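Local coordinates for 1-pyrroline-5-carboxylate dehydrogenase (Thermus thermophilus, PDB 1UZB), which probably catalyses the NAD(P)-dependent oxidation of glutamate semialdehyde, the open-chain form of 1-pyrroline-5-carboxylate, to glutamate during proline breakdown, at residues Y41-W46 with F220-H224; L101-A105 with A226-P230; A79-A83 with G231-L236. One frame throughout, in Å; residues are numbered along the deposited sequence.

Contact 1: Y41-W46 with F220-H224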
loop_
_atom_site.group_PDB
_atom_site.type_symbol
_atom_site.label_atom_id
_atom_site.label_comp_id
_atom_site.label_asym_id
_atom_site.label_seq_id
_atom_site.Cartn_x
_atom_site.Cartn_y
_atom_site.Cartn_z
ATOM N N TYR A 41 19.357 -24.897 -33.645
ATOM C CA TYR A 41 20.008 -23.774 -32.983
ATOM C C TYR A 41 20.488 -24.313 -31.643
ATOM O O TYR A 41 19.686 -24.621 -30.759
ATOM C CB TYR A 41 19.045 -22.604 -32.768
ATOM C CG TYR A 41 19.724 -21.341 -32.270
ATOM C CD1 TYR A 41 20.408 -20.496 -33.148
ATOM C CD2 TYR A 41 19.683 -20.990 -30.919
ATOM C CE1 TYR A 41 21.031 -19.329 -32.691
ATOM C CE2 TYR A 41 20.303 -19.835 -30.454
ATOM C CZ TYR A 41 20.972 -19.008 -31.341
ATOM O OH TYR A 41 21.566 -17.855 -30.880
ATOM N N ILE A 42 21.803 -24.448 -31.507
ATOM C CA ILE A 42 22.401 -24.983 -30.294
ATOM C C ILE A 42 23.582 -24.134 -29.857
ATOM O O ILE A 42 24.434 -23.786 -30.671
ATOM C CB ILE A 42 22.913 -26.424 -30.522
ATOM C CG1 ILE A 42 21.770 -27.319 -31.002
ATOM C CG2 ILE A 42 23.521 -26.967 -29.236
ATOM C CD1 ILE A 42 22.213 -28.702 -31.446
ATOM N N GLY A 43 23.636 -23.806 -28.573
ATOM C CA GLY A 43 24.740 -23.020 -28.062
ATOM C C GLY A 43 25.025 -21.719 -28.787
ATOM O O GLY A 43 26.185 -21.380 -29.030
ATOM N N GLY A 44 23.972 -20.992 -29.147
ATOM C CA GLY A 44 24.142 -19.711 -29.807
ATOM C C GLY A 44 24.463 -19.712 -31.288
ATOM O O GLY A 44 24.736 -18.656 -31.857
ATOM N N GLU A 45 24.432 -20.880 -31.922
ATOM C CA GLU A 45 24.728 -20.954 -33.349
ATOM C C GLU A 45 23.822 -21.932 -34.085
ATOM O O GLU A 45 23.318 -22.894 -33.502
ATOM C CB GLU A 45 26.188 -21.359 -33.566
ATOM C CG GLU A 45 26.564 -22.688 -32.930
ATOM C CD GLU A 45 27.992 -23.108 -33.239
ATOM O OE1 GLU A 45 28.444 -24.128 -32.677
ATOM O OE2 GLU A 45 28.660 -22.424 -34.044
ATOM N N TRP A 46 23.612 -21.673 -35.371
ATOM C CA TRP A 46 22.792 -22.555 -36.187
ATOM C C TRP A 46 23.657 -23.741 -36.598
ATOM O O TRP A 46 24.747 -23.566 -37.148
ATOM C CB TRP A 46 22.273 -21.814 -37.419
ATOM C CG TRP A 46 21.323 -20.704 -37.075
ATOM C CD1 TRP A 46 21.628 -19.383 -36.906
ATOM C CD2 TRP A 46 19.920 -20.829 -36.815
ATOM N NE1 TRP A 46 20.500 -18.678 -36.555
ATOM C CE2 TRP A 46 19.439 -19.542 -36.493
ATOM C CE3 TRP A 46 19.022 -21.907 -36.821
ATOM C CZ2 TRP A 46 18.096 -19.301 -36.178
ATOM C CZ3 TRP A 46 17.684 -21.666 -36.509
ATOM C CH2 TRP A 46 17.238 -20.371 -36.192
ATOM N N PHE A 220 13.136 -18.533 -33.358
ATOM C CA PHE A 220 14.511 -18.582 -32.879
ATOM C C PHE A 220 15.403 -17.544 -33.543
ATOM O O PHE A 220 16.388 -17.104 -32.951
ATOM C CB PHE A 220 15.105 -19.986 -33.004
ATOM C CG PHE A 220 14.997 -20.773 -31.734
ATOM C CD1 PHE A 220 13.781 -21.326 -31.348
ATOM C CD2 PHE A 220 16.080 -20.865 -30.864
ATOM C CE1 PHE A 220 13.639 -21.949 -30.114
ATOM C CE2 PHE A 220 15.950 -21.487 -29.625
ATOM C CZ PHE A 220 14.726 -22.030 -29.247
ATOM N N GLU A 221 15.062 -17.137 -34.763
ATOM C CA GLU A 221 15.838 -16.093 -35.421
ATOM C C GLU A 221 15.684 -14.844 -34.554
ATOM O O GLU A 221 16.626 -14.078 -34.374
ATOM C CB GLU A 221 15.301 -15.797 -36.822
ATOM C CG GLU A 221 15.658 -16.825 -37.878
ATOM C CD GLU A 221 15.179 -16.409 -39.253
ATOM O OE1 GLU A 221 13.962 -16.191 -39.413
ATOM O OE2 GLU A 221 16.015 -16.296 -40.172
ATOM N N ILE A 222 14.481 -14.646 -34.019
ATOM C CA ILE A 222 14.213 -13.500 -33.161
ATOM C C ILE A 222 15.004 -13.615 -31.855
ATOM O O ILE A 222 15.612 -12.640 -31.405
ATOM C CB ILE A 222 12.702 -13.377 -32.863
ATOM C CG1 ILE A 222 11.961 -12.997 -34.150
ATOM C CG2 ILE A 222 12.460 -12.328 -31.786
ATOM C CD1 ILE A 222 10.446 -13.070 -34.043
ATOM N N PHE A 223 15.016 -14.799 -31.251
ATOM C CA PHE A 223 15.773 -14.975 -30.014
ATOM C C PHE A 223 17.257 -14.687 -30.254
ATOM O O PHE A 223 17.924 -14.060 -29.426
ATOM C CB PHE A 223 15.635 -16.402 -29.465
ATOM C CG PHE A 223 14.245 -16.763 -28.989
ATOM C CD1 PHE A 223 13.348 -15.793 -28.543
ATOM C CD2 PHE A 223 13.857 -18.098 -28.942
ATOM C CE1 PHE A 223 12.082 -16.156 -28.054
ATOM C CE2 PHE A 223 12.605 -18.467 -28.458
ATOM C CZ PHE A 223 11.716 -17.496 -28.013
ATOM N N HIS A 224 17.770 -15.148 -31.393
ATOM C CA HIS A 224 19.171 -14.940 -31.729
ATOM C C HIS A 224 19.468 -13.456 -31.897
ATOM O O HIS A 224 20.433 -12.940 -31.332
ATOM C CB HIS A 224 19.531 -15.682 -33.021
ATOM C CG HIS A 224 20.954 -15.491 -33.447
ATOM N ND1 HIS A 224 22.019 -16.029 -32.757
ATOM C CD2 HIS A 224 21.487 -14.802 -34.484
ATOM C CE1 HIS A 224 23.147 -15.681 -33.352
ATOM N NE2 HIS A 224 22.851 -14.936 -34.403
#
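Y41 and W46, on the two arms of a tight beta hairpin, lie against F220, E221 and H224 of helix 213-226 and form an aromatic cluster with F220 and H224. The hairpin reverses through a type I' turn from I42 to E45, whose two inner positions are glycines, G43 and G44, both with positive phi.

The polar link is a single hydrogen bond, Y41 OH to H224 ND1 at 2.7 Å. It lies in the imidazole plane, and the two side chains cross at about a right angle. H224 holds CG opposite its backbone N (chi1 179°), which carries the imidazole off the helix toward the hairpin and brings ND1 to the phenol.

Ring contacts come next. The five-membered ring of W46 turns its edge to the face of H224, an edge-to-face pair with centroids 5.6 Å apart. Within the hairpin, Y41 CD1 sits over the centre of the indole, 3.6 Å above its plane. Y41 and F220 meet obliquely, Y41 CD2 arriving at the F220 edge.

The rest is apolar contact between the indole rim and aliphatic carbons of the helix. W46 CZ2 rests on E221 CG, while the carboxylate beyond it forms salt bridges with R36 and R112. The far corner of the indole, W46 CH2, stops 3.9 Å from F220 CB.

Contact 2: L101-A105 with A226-P230; sequences LLLKA and AGFPP
F228 sends its ring from the loop against helix 95-111, where L101, L102 and A105 receive it. Its CB packs loosely against V233 of the strand that follows. CG stands beside the backbone N and anti to the carbonyl carbon (chi1 -79°), which swings the ring back toward the helix. From CG onward the ring has L101 over one face: CD2 of that leucine sits 3.9 Å from the centroid and only 5° off the normal, a nearly central CH-pi contact. The other methyl, L101 CD1, works nearer the rim and touches F228 CD1 at 3.9 Å. On the opposite long side, F228 CD2 comes close to the carbonyl O of F223 in helix 213-226, and F228 CE2 faces A105 CB at 4.3 Å. At the far end of the ring, L102 CD1 approaches F228 CZ in the ring plane at 4.0 Å.

L101 does more than cover the ring. Its CD2 also touches A226 O at 3.6 Å, while CD1 reaches P229 CD. Beside it the two small residues meet directly, A105 CB and A226 CB being 4.0 Å apart, and the backbones come close here. K104 lays its CG along A226 before its bent chain carries NZ off to a hydrogen bond with F516 O of the third subunit. R454 of the second subunit packs on L101 and K104.

W90 and V198 also touch F228, so helices 73-90 and 188-199 border the same apolar pocket. On the loop side, helix 213-226 ends at A226, and G227, with positive phi and two bonds back into the last turn, makes a Schellman motif, with F228 as the apolar anchor just beyond it.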
loop_
_atom_site.group_PDB
_atom_site.type_symbol
_atom_site.label_atom_id
_atom_site.label_comp_id
_atom_site.label_asym_id
_atom_site.label_seq_id
_atom_site.Cartn_x
_atom_site.Cartn_y
_atom_site.Cartn_z
ATOM N N LEU A 101 15.884 -8.188 -21.796
ATOM C CA LEU A 101 16.171 -9.032 -22.951
ATOM C C LEU A 101 14.851 -9.515 -23.550
ATOM O O LEU A 101 14.677 -9.519 -24.773
ATOM C CB LEU A 101 17.049 -10.224 -22.546
ATOM C CG LEU A 101 18.210 -10.509 -23.510
ATOM C CD1 LEU A 101 19.061 -11.650 -22.972
ATOM C CD2 LEU A 101 17.668 -10.842 -24.895
ATOM N N LEU A 102 13.914 -9.918 -22.696
ATOM C CA LEU A 102 12.612 -10.355 -23.194
ATOM C C LEU A 102 11.917 -9.203 -23.915
ATOM O O LEU A 102 11.375 -9.380 -25.005
ATOM C CB LEU A 102 11.716 -10.854 -22.053
ATOM C CG LEU A 102 11.691 -12.371 -21.844
ATOM C CD1 LEU A 102 13.043 -12.834 -21.328
ATOM C CD2 LEU A 102 10.574 -12.744 -20.871
ATOM N N LEU A 103 11.938 -8.017 -23.313
ATOM C CA LEU A 103 11.296 -6.870 -23.939
ATOM C C LEU A 103 11.885 -6.589 -25.319
ATOM O O LEU A 103 11.167 -6.203 -26.240
ATOM C CB LEU A 103 11.416 -5.640 -23.039
ATOM C CG LEU A 103 10.652 -5.728 -21.714
ATOM C CD1 LEU A 103 10.997 -4.522 -20.857
ATOM C CD2 LEU A 103 9.150 -5.804 -21.972
ATOM N N LYS A 104 13.192 -6.780 -25.467
ATOM C CA LYS A 104 13.822 -6.574 -26.761
ATOM C C LYS A 104 13.262 -7.596 -27.750
ATOM O O LYS A 104 12.919 -7.251 -28.880
ATOM C CB LYS A 104 15.341 -6.722 -26.637
ATOM C CG LYS A 104 16.064 -6.863 -27.964
ATOM C CD LYS A 104 15.828 -5.681 -28.892
ATOM C CE LYS A 104 16.619 -4.461 -28.471
ATOM N NZ LYS A 104 16.566 -3.389 -29.517
ATOM N N ALA A 105 13.169 -8.853 -27.323
ATOM C CA ALA A 105 12.633 -9.898 -28.188
ATOM C C ALA A 105 11.200 -9.584 -28.620
ATOM O O ALA A 105 10.825 -9.834 -29.766
ATOM C CB ALA A 105 12.686 -11.249 -27.481
ATOM N N ALA A 226 17.821 -10.957 -30.715
ATOM C CA ALA A 226 17.633 -10.282 -29.431
ATOM C C ALA A 226 18.898 -10.347 -28.584
ATOM O O ALA A 226 19.172 -9.447 -27.797
ATOM C CB ALA A 226 16.466 -10.906 -28.672
ATOM N N GLY A 227 19.650 -11.432 -28.728
ATOM C CA GLY A 227 20.890 -11.555 -27.986
ATOM C C GLY A 227 20.926 -12.483 -26.791
ATOM O O GLY A 227 21.757 -12.301 -25.903
ATOM N N PHE A 228 20.033 -13.464 -26.731
ATOM C CA PHE A 228 20.075 -14.404 -25.615
ATOM C C PHE A 228 21.448 -15.076 -25.643
ATOM O O PHE A 228 21.919 -15.495 -26.700
ATOM C CB PHE A 228 18.975 -15.457 -25.749
ATOM C CG PHE A 228 17.620 -14.974 -25.316
ATOM C CD1 PHE A 228 17.275 -14.948 -23.970
ATOM C CD2 PHE A 228 16.698 -14.515 -26.252
ATOM C CE1 PHE A 228 16.033 -14.472 -23.560
ATOM C CE2 PHE A 228 15.451 -14.036 -25.851
ATOM C CZ PHE A 228 15.119 -14.014 -24.503
ATOM N N PRO A 229 22.117 -15.164 -24.485
ATOM C CA PRO A 229 23.441 -15.793 -24.426
ATOM C C PRO A 229 23.426 -17.224 -24.955
ATOM O O PRO A 229 22.411 -17.917 -24.881
ATOM C CB PRO A 229 23.786 -15.733 -22.942
ATOM C CG PRO A 229 23.076 -14.487 -22.487
ATOM C CD PRO A 229 21.741 -14.597 -23.177
ATOM N N PRO A 230 24.561 -17.688 -25.495
ATOM C CA PRO A 230 24.632 -19.051 -26.026
ATOM C C PRO A 230 24.178 -20.098 -25.013
ATOM O O PRO A 230 24.582 -20.063 -23.849
ATOM C CB PRO A 230 26.109 -19.201 -26.382
ATOM C CG PRO A 230 26.500 -17.804 -26.763
ATOM C CD PRO A 230 25.842 -16.984 -25.681
#

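Contact 3: A79-A83 with G231-L236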
loop_
_atom_site.group_PDB
_atom_site.type_symbol
_atom_site.label_atom_id
_atom_site.label_comp_id
_atom_site.label_asym_id
_atom_site.label_seq_id
_atom_site.Cartn_x
_atom_site.Cartn_y
_atom_site.Cartn_z
ATOM N N ALA A 79 22.813 -30.083 -26.872
ATOM C CA ALA A 79 21.970 -28.974 -26.451
ATOM C C ALA A 79 21.858 -28.947 -24.931
ATOM O O ALA A 79 21.880 -27.879 -24.322
ATOM C CB ALA A 79 20.591 -29.099 -27.080
ATOM N N LEU A 80 21.749 -30.121 -24.318
ATOM C CA LEU A 80 21.635 -30.188 -22.866
ATOM C C LEU A 80 22.926 -29.701 -22.216
ATOM O O LEU A 80 22.892 -28.999 -21.208
ATOM C CB LEU A 80 21.311 -31.619 -22.423
ATOM C CG LEU A 80 20.960 -31.843 -20.948
ATOM C CD1 LEU A 80 19.846 -30.899 -20.519
ATOM C CD2 LEU A 80 20.540 -33.294 -20.750
ATOM N N GLU A 81 24.066 -30.068 -22.793
ATOM C CA GLU A 81 25.345 -29.625 -22.252
ATOM C C GLU A 81 25.444 -28.105 -22.349
ATOM O O GLU A 81 25.874 -27.438 -21.406
ATOM C CB GLU A 81 26.505 -30.268 -23.017
ATOM C CG GLU A 81 26.727 -31.738 -22.703
ATOM C CD GLU A 81 27.202 -31.958 -21.280
ATOM O OE1 GLU A 81 28.247 -31.384 -20.908
ATOM O OE2 GLU A 81 26.535 -32.706 -20.534
ATOM N N ALA A 82 25.042 -27.559 -23.493
ATOM C CA ALA A 82 25.088 -26.117 -23.697
ATOM C C ALA A 82 24.142 -25.396 -22.741
ATOM O O ALA A 82 24.477 -24.338 -22.207
ATOM C CB ALA A 82 24.728 -25.777 -25.139
ATOM N N ALA A 83 22.967 -25.977 -22.524
ATOM C CA ALA A 83 21.969 -25.386 -21.642
ATOM C C ALA A 83 22.442 -25.327 -20.192
ATOM O O ALA A 83 22.195 -24.339 -19.495
ATOM C CB ALA A 83 20.665 -26.165 -21.741
ATOM N N GLY A 231 23.331 -21.015 -25.468
ATOM C CA GLY A 231 22.845 -22.076 -24.606
ATOM C C GLY A 231 21.577 -21.794 -23.815
ATOM O O GLY A 231 20.947 -22.732 -23.329
ATOM N N VAL A 232 21.193 -20.527 -23.678
ATOM C CA VAL A 232 19.994 -20.198 -22.912
ATOM C C VAL A 232 18.730 -20.772 -23.560
ATOM O O VAL A 232 17.858 -21.291 -22.864
ATOM C CB VAL A 232 19.887 -18.671 -22.705
ATOM C CG1 VAL A 232 18.582 -18.317 -22.013
ATOM C CG2 VAL A 232 21.060 -18.199 -21.854
ATOM N N VAL A 233 18.637 -20.682 -24.885
ATOM C CA VAL A 233 17.513 -21.260 -25.625
ATOM C C VAL A 233 18.085 -22.064 -26.791
ATOM O O VAL A 233 18.993 -21.601 -27.500
ATOM C CB VAL A 233 16.519 -20.194 -26.165
ATOM C CG1 VAL A 233 15.742 -19.573 -25.003
ATOM C CG2 VAL A 233 17.252 -19.134 -26.968
ATOM N N ASN A 234 17.550 -23.267 -26.982
ATOM C CA ASN A 234 18.017 -24.167 -28.029
ATOM C C ASN A 234 16.823 -24.734 -28.791
ATOM O O ASN A 234 15.785 -25.053 -28.203
ATOM C CB ASN A 234 18.860 -25.273 -27.391
ATOM C CG ASN A 234 19.984 -24.712 -26.526
ATOM O OD1 ASN A 234 21.064 -24.375 -27.019
ATOM N ND2 ASN A 234 19.719 -24.581 -25.232
ATOM N N PHE A 235 16.994 -24.854 -30.104
ATOM C CA PHE A 235 15.961 -25.308 -31.034
ATOM C C PHE A 235 16.286 -26.684 -31.611
ATOM O O PHE A 235 17.256 -26.830 -32.359
ATOM C CB PHE A 235 15.869 -24.257 -32.147
ATOM C CG PHE A 235 14.855 -24.555 -33.213
ATOM C CD1 PHE A 235 15.257 -24.672 -34.541
ATOM C CD2 PHE A 235 13.501 -24.646 -32.914
ATOM C CE1 PHE A 235 14.330 -24.868 -35.553
ATOM C CE2 PHE A 235 12.562 -24.842 -33.924
ATOM C CZ PHE A 235 12.980 -24.953 -35.247
ATOM N N LEU A 236 15.464 -27.679 -31.278
ATOM C CA LEU A 236 15.681 -29.047 -31.737
ATOM C C LEU A 236 14.528 -29.733 -32.460
ATOM O O LEU A 236 13.869 -30.617 -31.903
ATOM C CB LEU A 236 16.106 -29.939 -30.565
ATOM C CG LEU A 236 17.438 -29.660 -29.864
ATOM C CD1 LEU A 236 17.722 -30.771 -28.860
ATOM C CD2 LEU A 236 18.561 -29.585 -30.887
#
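The carboxamide of N234 lies with one face under A79 of helix 73-90: A79 O stands almost straight above ND2 at 4.0 Å, and A79 CB lies 4.2 Å from N234 CB, just before the amide. A79 O, which accepts the helical bond from A83 N, lies over the face of the amide, off the line of its N-H groups, and packs there without bonding. A83 CB approaches ND2 obliquely at 3.9 Å, and A82 CB stands more loosely off OD1, also obliquely.

Both polar atoms of the amide are bonded. ND2 donates to G231 O at 2.9 Å, a bond tilted 20° to the side of the amide plane away from A79 O, and the donor stands well above the carbonyl plane of G231. A second bond runs from ND2 to V204 O, while OD1 accepts from G43 N. Three partners thus fix the rotation of this buried group.

G231 brings the backbones together. Its O receives a CA-H...O contact from A83 CA at 3.3 Å. The residue has positive phi and turns its hydrogen-only side to the helix, close against A82 O.

At the other end, L236 CD1 touches A79 CB at 3.8 Å, and I205 packs on both residues.

Helix 79-83 and strand 233-235 run nearly antiparallel, at 169° with axes 8.9 Å apart. Strand 233-235 pairs in parallel with 203-207, joined through helix 213-226, a beta-alpha-beta unit consistent with the Rossmann-type cofactor domain of aldehyde dehydrogenases; helix 73-90 packs on one face of that sheet.

Contacts 2 and 3 are buried, whereas contact 1 is only partly so, with H224 at the exposed end. Their second segments follow one another along the chain: the last turns of helix 213-226, the loop after it, and strand 233-235. Chemistry changes along this path, from aromatic rings with one side-chain hydrogen bond in contact 1, through packing of apolar side chains in contact 2, to small alanines and a bonded amide in contact 3. The hairpin ties contacts 1 and 3 together, since Y41 O probably bonds F235 N, and it touches contact 2 through G43 and P230. Among the three, contact 2 alone meets other subunits.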